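Local coordinates for protein TP_0956 (Treponema pallidum subsp. pallidum, PDB 3U64), which is a lipoprotein with tetratricopeptide-like repeats that probably serves as the T component of a TRAP transporter, likely through protein-protein interaction, at residues A[35-41]-A[277-283]. Numbering follows the deposited sequence.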
ATOM      1  N   PHE A  35      13.925   6.589  -2.194  1.00 39.00           N
ATOM      2  CA  PHE A  35      13.228   5.896  -3.271  1.00 34.04           C
ATOM      3  C   PHE A  35      14.174   5.570  -4.423  1.00 39.69           C
ATOM      4  O   PHE A  35      14.197   4.437  -4.887  1.00 35.00           O
ATOM      5  CB  PHE A  35      11.988   6.671  -3.756  1.00 37.79           C
ATOM      6  CG  PHE A  35      10.915   6.791  -2.708  1.00 39.89           C
ATOM      7  CD1 PHE A  35       9.937   5.821  -2.581  1.00 34.40           C
ATOM      8  CD2 PHE A  35      10.909   7.852  -1.821  1.00 42.93           C
ATOM      9  CE1 PHE A  35       8.966   5.912  -1.586  1.00 33.53           C
ATOM     10  CE2 PHE A  35       9.932   7.949  -0.833  1.00 44.40           C
ATOM     11  CZ  PHE A  35       8.967   6.980  -0.717  1.00 34.06           C
ATOM     12  N   THR A  36      14.982   6.538  -4.853  1.00 41.68           N
ATOM     13  CA  THR A  36      15.811   6.366  -6.055  1.00 42.78           C
ATOM     14  C   THR A  36      16.997   5.425  -5.879  1.00 38.45           C
ATOM     15  O   THR A  36      17.527   4.896  -6.870  1.00 37.92           O
ATOM     16  CB  THR A  36      16.321   7.722  -6.627  1.00 40.84           C
ATOM     17  OG1 THR A  36      17.176   8.364  -5.670  1.00 49.15           O
ATOM     18  CG2 THR A  36      15.145   8.625  -6.955  1.00 30.23           C
ATOM     19  N   GLU A  37      17.414   5.208  -4.635  1.00 32.36           N
ATOM     20  CA  GLU A  37      18.519   4.275  -4.368  1.00 41.10           C
ATOM     21  C   GLU A  37      18.028   2.914  -3.850  1.00 40.37           C
ATOM     22  O   GLU A  37      18.810   2.048  -3.457  1.00 43.25           O
ATOM     23  CB  GLU A  37      19.530   4.903  -3.406  1.00 40.10           C
ATOM     24  CG  GLU A  37      20.062   6.269  -3.883  1.00 46.34           C
ATOM     25  CD  GLU A  37      20.342   6.309  -5.389  1.00 54.93           C
ATOM     26  OE1 GLU A  37      20.933   5.334  -5.916  1.00 58.81           O
ATOM     27  OE2 GLU A  37      19.962   7.312  -6.050  1.00 52.06           O
ATOM     28  N   GLU A  38      16.716   2.744  -3.857  1.00 31.77           N
ATOM     29  CA  GLU A  38      16.086   1.519  -3.391  1.00 38.35           C
ATOM     30  C   GLU A  38      16.428   0.370  -4.357  1.00 47.31           C
ATOM     31  O   GLU A  38      16.619   0.599  -5.560  1.00 46.83           O
ATOM     32  CB  GLU A  38      14.573   1.763  -3.271  1.00 32.06           C
ATOM     33  CG  GLU A  38      13.746   0.664  -2.637  1.00 43.05           C
ATOM     34  CD  GLU A  38      14.252   0.242  -1.285  1.00 34.11           C
ATOM     35  OE1 GLU A  38      13.759   0.759  -0.271  1.00 45.17           O
ATOM     36  OE2 GLU A  38      15.144  -0.616  -1.231  1.00 46.04           O
ATOM     37  N   ASP A  39      16.574  -0.848  -3.827  1.00 40.47           N
ATOM     38  CA  ASP A  39      16.670  -2.038  -4.686  1.00 45.16           C
ATOM     39  C   ASP A  39      15.450  -2.973  -4.563  1.00 42.94           C
ATOM     40  O   ASP A  39      15.323  -3.953  -5.300  1.00 49.59           O
ATOM     41  CB  ASP A  39      18.000  -2.802  -4.507  1.00 56.18           C
ATOM     42  CG  ASP A  39      18.265  -3.229  -3.061  1.00 66.60           C
ATOM     43  OD1 ASP A  39      17.316  -3.324  -2.267  1.00 55.32           O
ATOM     44  OD2 ASP A  39      19.444  -3.477  -2.720  1.00 84.79           O
ATOM     45  N   ASP A  40      14.546  -2.640  -3.650  1.00 44.80           N
ATOM     46  CA  ASP A  40      13.336  -3.430  -3.418  1.00 43.59           C
ATOM     47  C   ASP A  40      12.113  -2.788  -4.080  1.00 40.15           C
ATOM     48  O   ASP A  40      11.532  -1.843  -3.548  1.00 36.54           O
ATOM     49  CB  ASP A  40      13.084  -3.557  -1.924  1.00 40.80           C
ATOM     50  CG  ASP A  40      12.006  -4.579  -1.606  1.00 45.01           C
ATOM     51  OD1 ASP A  40      10.810  -4.302  -1.830  1.00 53.10           O
ATOM     52  OD2 ASP A  40      12.364  -5.668  -1.123  1.00 40.22           O
ATOM     53  N   LEU A  41      11.719  -3.313  -5.231  1.00 36.98           N
ATOM     54  CA  LEU A  41      10.605  -2.751  -5.989  1.00 47.21           C
ATOM     55  C   LEU A  41       9.301  -2.708  -5.196  1.00 47.33           C
ATOM     56  O   LEU A  41       8.590  -1.711  -5.225  1.00 51.91           O
ATOM     57  CB  LEU A  41      10.396  -3.529  -7.288  1.00 46.55           C
ATOM     58  CG  LEU A  41      11.637  -3.658  -8.169  1.00 48.22           C
ATOM     59  CD1 LEU A  41      11.314  -4.410  -9.475  1.00 47.24           C
ATOM     60  CD2 LEU A  41      12.195  -2.298  -8.461  1.00 44.56           C
ATOM     61  N   ASN A 277      20.354   6.622  -8.856  1.00 42.98           N
ATOM     62  CA  ASN A 277      19.240   5.950  -9.536  1.00 34.22           C
ATOM     63  C   ASN A 277      19.352   4.432  -9.627  1.00 36.17           C
ATOM     64  O   ASN A 277      18.870   3.808 -10.576  1.00 37.37           O
ATOM     65  CB  ASN A 277      18.960   6.583 -10.904  1.00 36.20           C
ATOM     66  CG  ASN A 277      18.282   7.949 -10.779  1.00 55.62           C
ATOM     67  OD1 ASN A 277      17.686   8.260  -9.747  1.00 62.87           O
ATOM     68  ND2 ASN A 277      18.374   8.763 -11.824  1.00 58.91           N
ATOM     69  N   LYS A 278      19.966   3.835  -8.615  1.00 33.92           N
ATOM     70  CA  LYS A 278      19.986   2.382  -8.533  1.00 33.75           C
ATOM     71  C   LYS A 278      18.605   1.780  -8.839  1.00 32.59           C
ATOM     72  O   LYS A 278      18.497   0.783  -9.556  1.00 35.17           O
ATOM     73  CB  LYS A 278      20.496   1.907  -7.164  1.00 32.86           C
ATOM     74  CG  LYS A 278      20.833   0.422  -7.145  1.00 46.78           C
ATOM     75  CD  LYS A 278      20.835  -0.167  -5.740  1.00 51.93           C
ATOM     76  CE  LYS A 278      21.987   0.327  -4.911  1.00 62.42           C
ATOM     77  NZ  LYS A 278      21.899  -0.185  -3.518  1.00 69.00           N
ATOM     78  N   LEU A 279      17.538   2.386  -8.326  1.00 34.41           N
ATOM     79  CA  LEU A 279      16.203   1.837  -8.569  1.00 28.80           C
ATOM     80  C   LEU A 279      15.872   1.763 -10.071  1.00 34.08           C
ATOM     81  O   LEU A 279      15.394   0.752 -10.571  1.00 31.37           O
ATOM     82  CB  LEU A 279      15.139   2.644  -7.829  1.00 38.24           C
ATOM     83  CG  LEU A 279      13.685   2.213  -8.101  1.00 42.55           C
ATOM     84  CD1 LEU A 279      13.395   0.813  -7.594  1.00 36.27           C
ATOM     85  CD2 LEU A 279      12.693   3.196  -7.508  1.00 47.29           C
ATOM     86  N   LEU A 280      16.130   2.837 -10.797  1.00 34.52           N
ATOM     87  CA  LEU A 280      15.805   2.845 -12.218  1.00 40.09           C
ATOM     88  C   LEU A 280      16.654   1.832 -13.000  1.00 40.69           C
ATOM     89  O   LEU A 280      16.148   1.147 -13.884  1.00 39.73           O
ATOM     90  CB  LEU A 280      15.943   4.258 -12.793  1.00 45.24           C
ATOM     91  CG  LEU A 280      14.776   5.198 -12.452  1.00 54.23           C
ATOM     92  CD1 LEU A 280      14.550   5.305 -10.954  1.00 56.71           C
ATOM     93  CD2 LEU A 280      14.990   6.585 -13.049  1.00 52.81           C
ATOM     94  N   VAL A 281      17.935   1.720 -12.649  1.00 38.27           N
ATOM     95  CA  VAL A 281      18.804   0.703 -13.240  1.00 32.17           C
ATOM     96  C   VAL A 281      18.235  -0.710 -13.045  1.00 34.39           C
ATOM     97  O   VAL A 281      18.164  -1.493 -14.002  1.00 38.62           O
ATOM     98  CB  VAL A 281      20.246   0.815 -12.674  1.00 40.26           C
ATOM     99  CG1 VAL A 281      21.103  -0.400 -13.073  1.00 34.45           C
ATOM    100  CG2 VAL A 281      20.883   2.128 -13.138  1.00 35.40           C
ATOM    101  N   ILE A 282      17.822  -1.021 -11.812  1.00 37.01           N
ATOM    102  CA  ILE A 282      17.166  -2.299 -11.504  1.00 36.72           C
ATOM    103  C   ILE A 282      15.950  -2.521 -12.382  1.00 36.35           C
ATOM    104  O   ILE A 282      15.740  -3.627 -12.892  1.00 32.05           O
ATOM    105  CB  ILE A 282      16.658  -2.398 -10.033  1.00 43.49           C
ATOM    106  CG1 ILE A 282      17.797  -2.213  -9.028  1.00 38.75           C
ATOM    107  CG2 ILE A 282      15.916  -3.743  -9.801  1.00 33.04           C
ATOM    108  CD1 ILE A 282      18.877  -3.186  -9.199  1.00 42.10           C
ATOM    109  N   LEU A 283      15.134  -1.472 -12.535  1.00 39.07           N
ATOM    110  CA  LEU A 283      13.934  -1.554 -13.378  1.00 42.12           C
ATOM    111  C   LEU A 283      14.307  -1.825 -14.832  1.00 41.65           C
ATOM    112  O   LEU A 283      13.780  -2.739 -15.459  1.00 36.35           O
ATOM    113  CB  LEU A 283      13.071  -0.280 -13.270  1.00 37.05           C
ATOM    114  CG  LEU A 283      12.223  -0.132 -12.001  1.00 51.39           C
ATOM    115  CD1 LEU A 283      11.826   1.321 -11.761  1.00 50.49           C
ATOM    116  CD2 LEU A 283      10.985  -1.043 -12.028  1.00 53.42           C
TER
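Thr36 and Leu279 join the two segments through the backbone: Leu279 N donates to Thr36 O (2.9 Å), nearly straight at 169° but from above the carbonyl plane. Here, in an all-helical fold of the TPR clan, the chain leaving helix 33-36 near the N-terminus passes the first turn of helix 278-293, 236 residues on, whose N-cap residue, Asn277, makes no side-chain capping bond. Glu37 serves that end instead. Its side chain, bent at chi2 (-41°), folds so that Glu37 OE2 receives Asn277 N through its syn lone pair (2.9 Å), while Glu37 OE1 takes Lys278 N from above the carboxylate plane (3.2 Å). Thr36 OG1 gives Glu37 OE2 a second bond at 3.0 Å. Lys278 runs alongside Asp39, yet Lys278 NZ stays 4.2 Å from Asp39 OD2 and forms its salt bridge with Glu272; Asp39 pairs with Arg112 of the second subunit. Leu279 lays CD2 3.3 Å from Phe35 O and meets Leu41 CD2 with CD1, and Leu41 CD2 also reaches Leu283 CD2 (4.0 Å). Three backbone N-H groups of one helix start are thus satisfied by segment 35-41, and the Glu37 carboxylate, facing the positive helix end, is probably stabilised in its charged form.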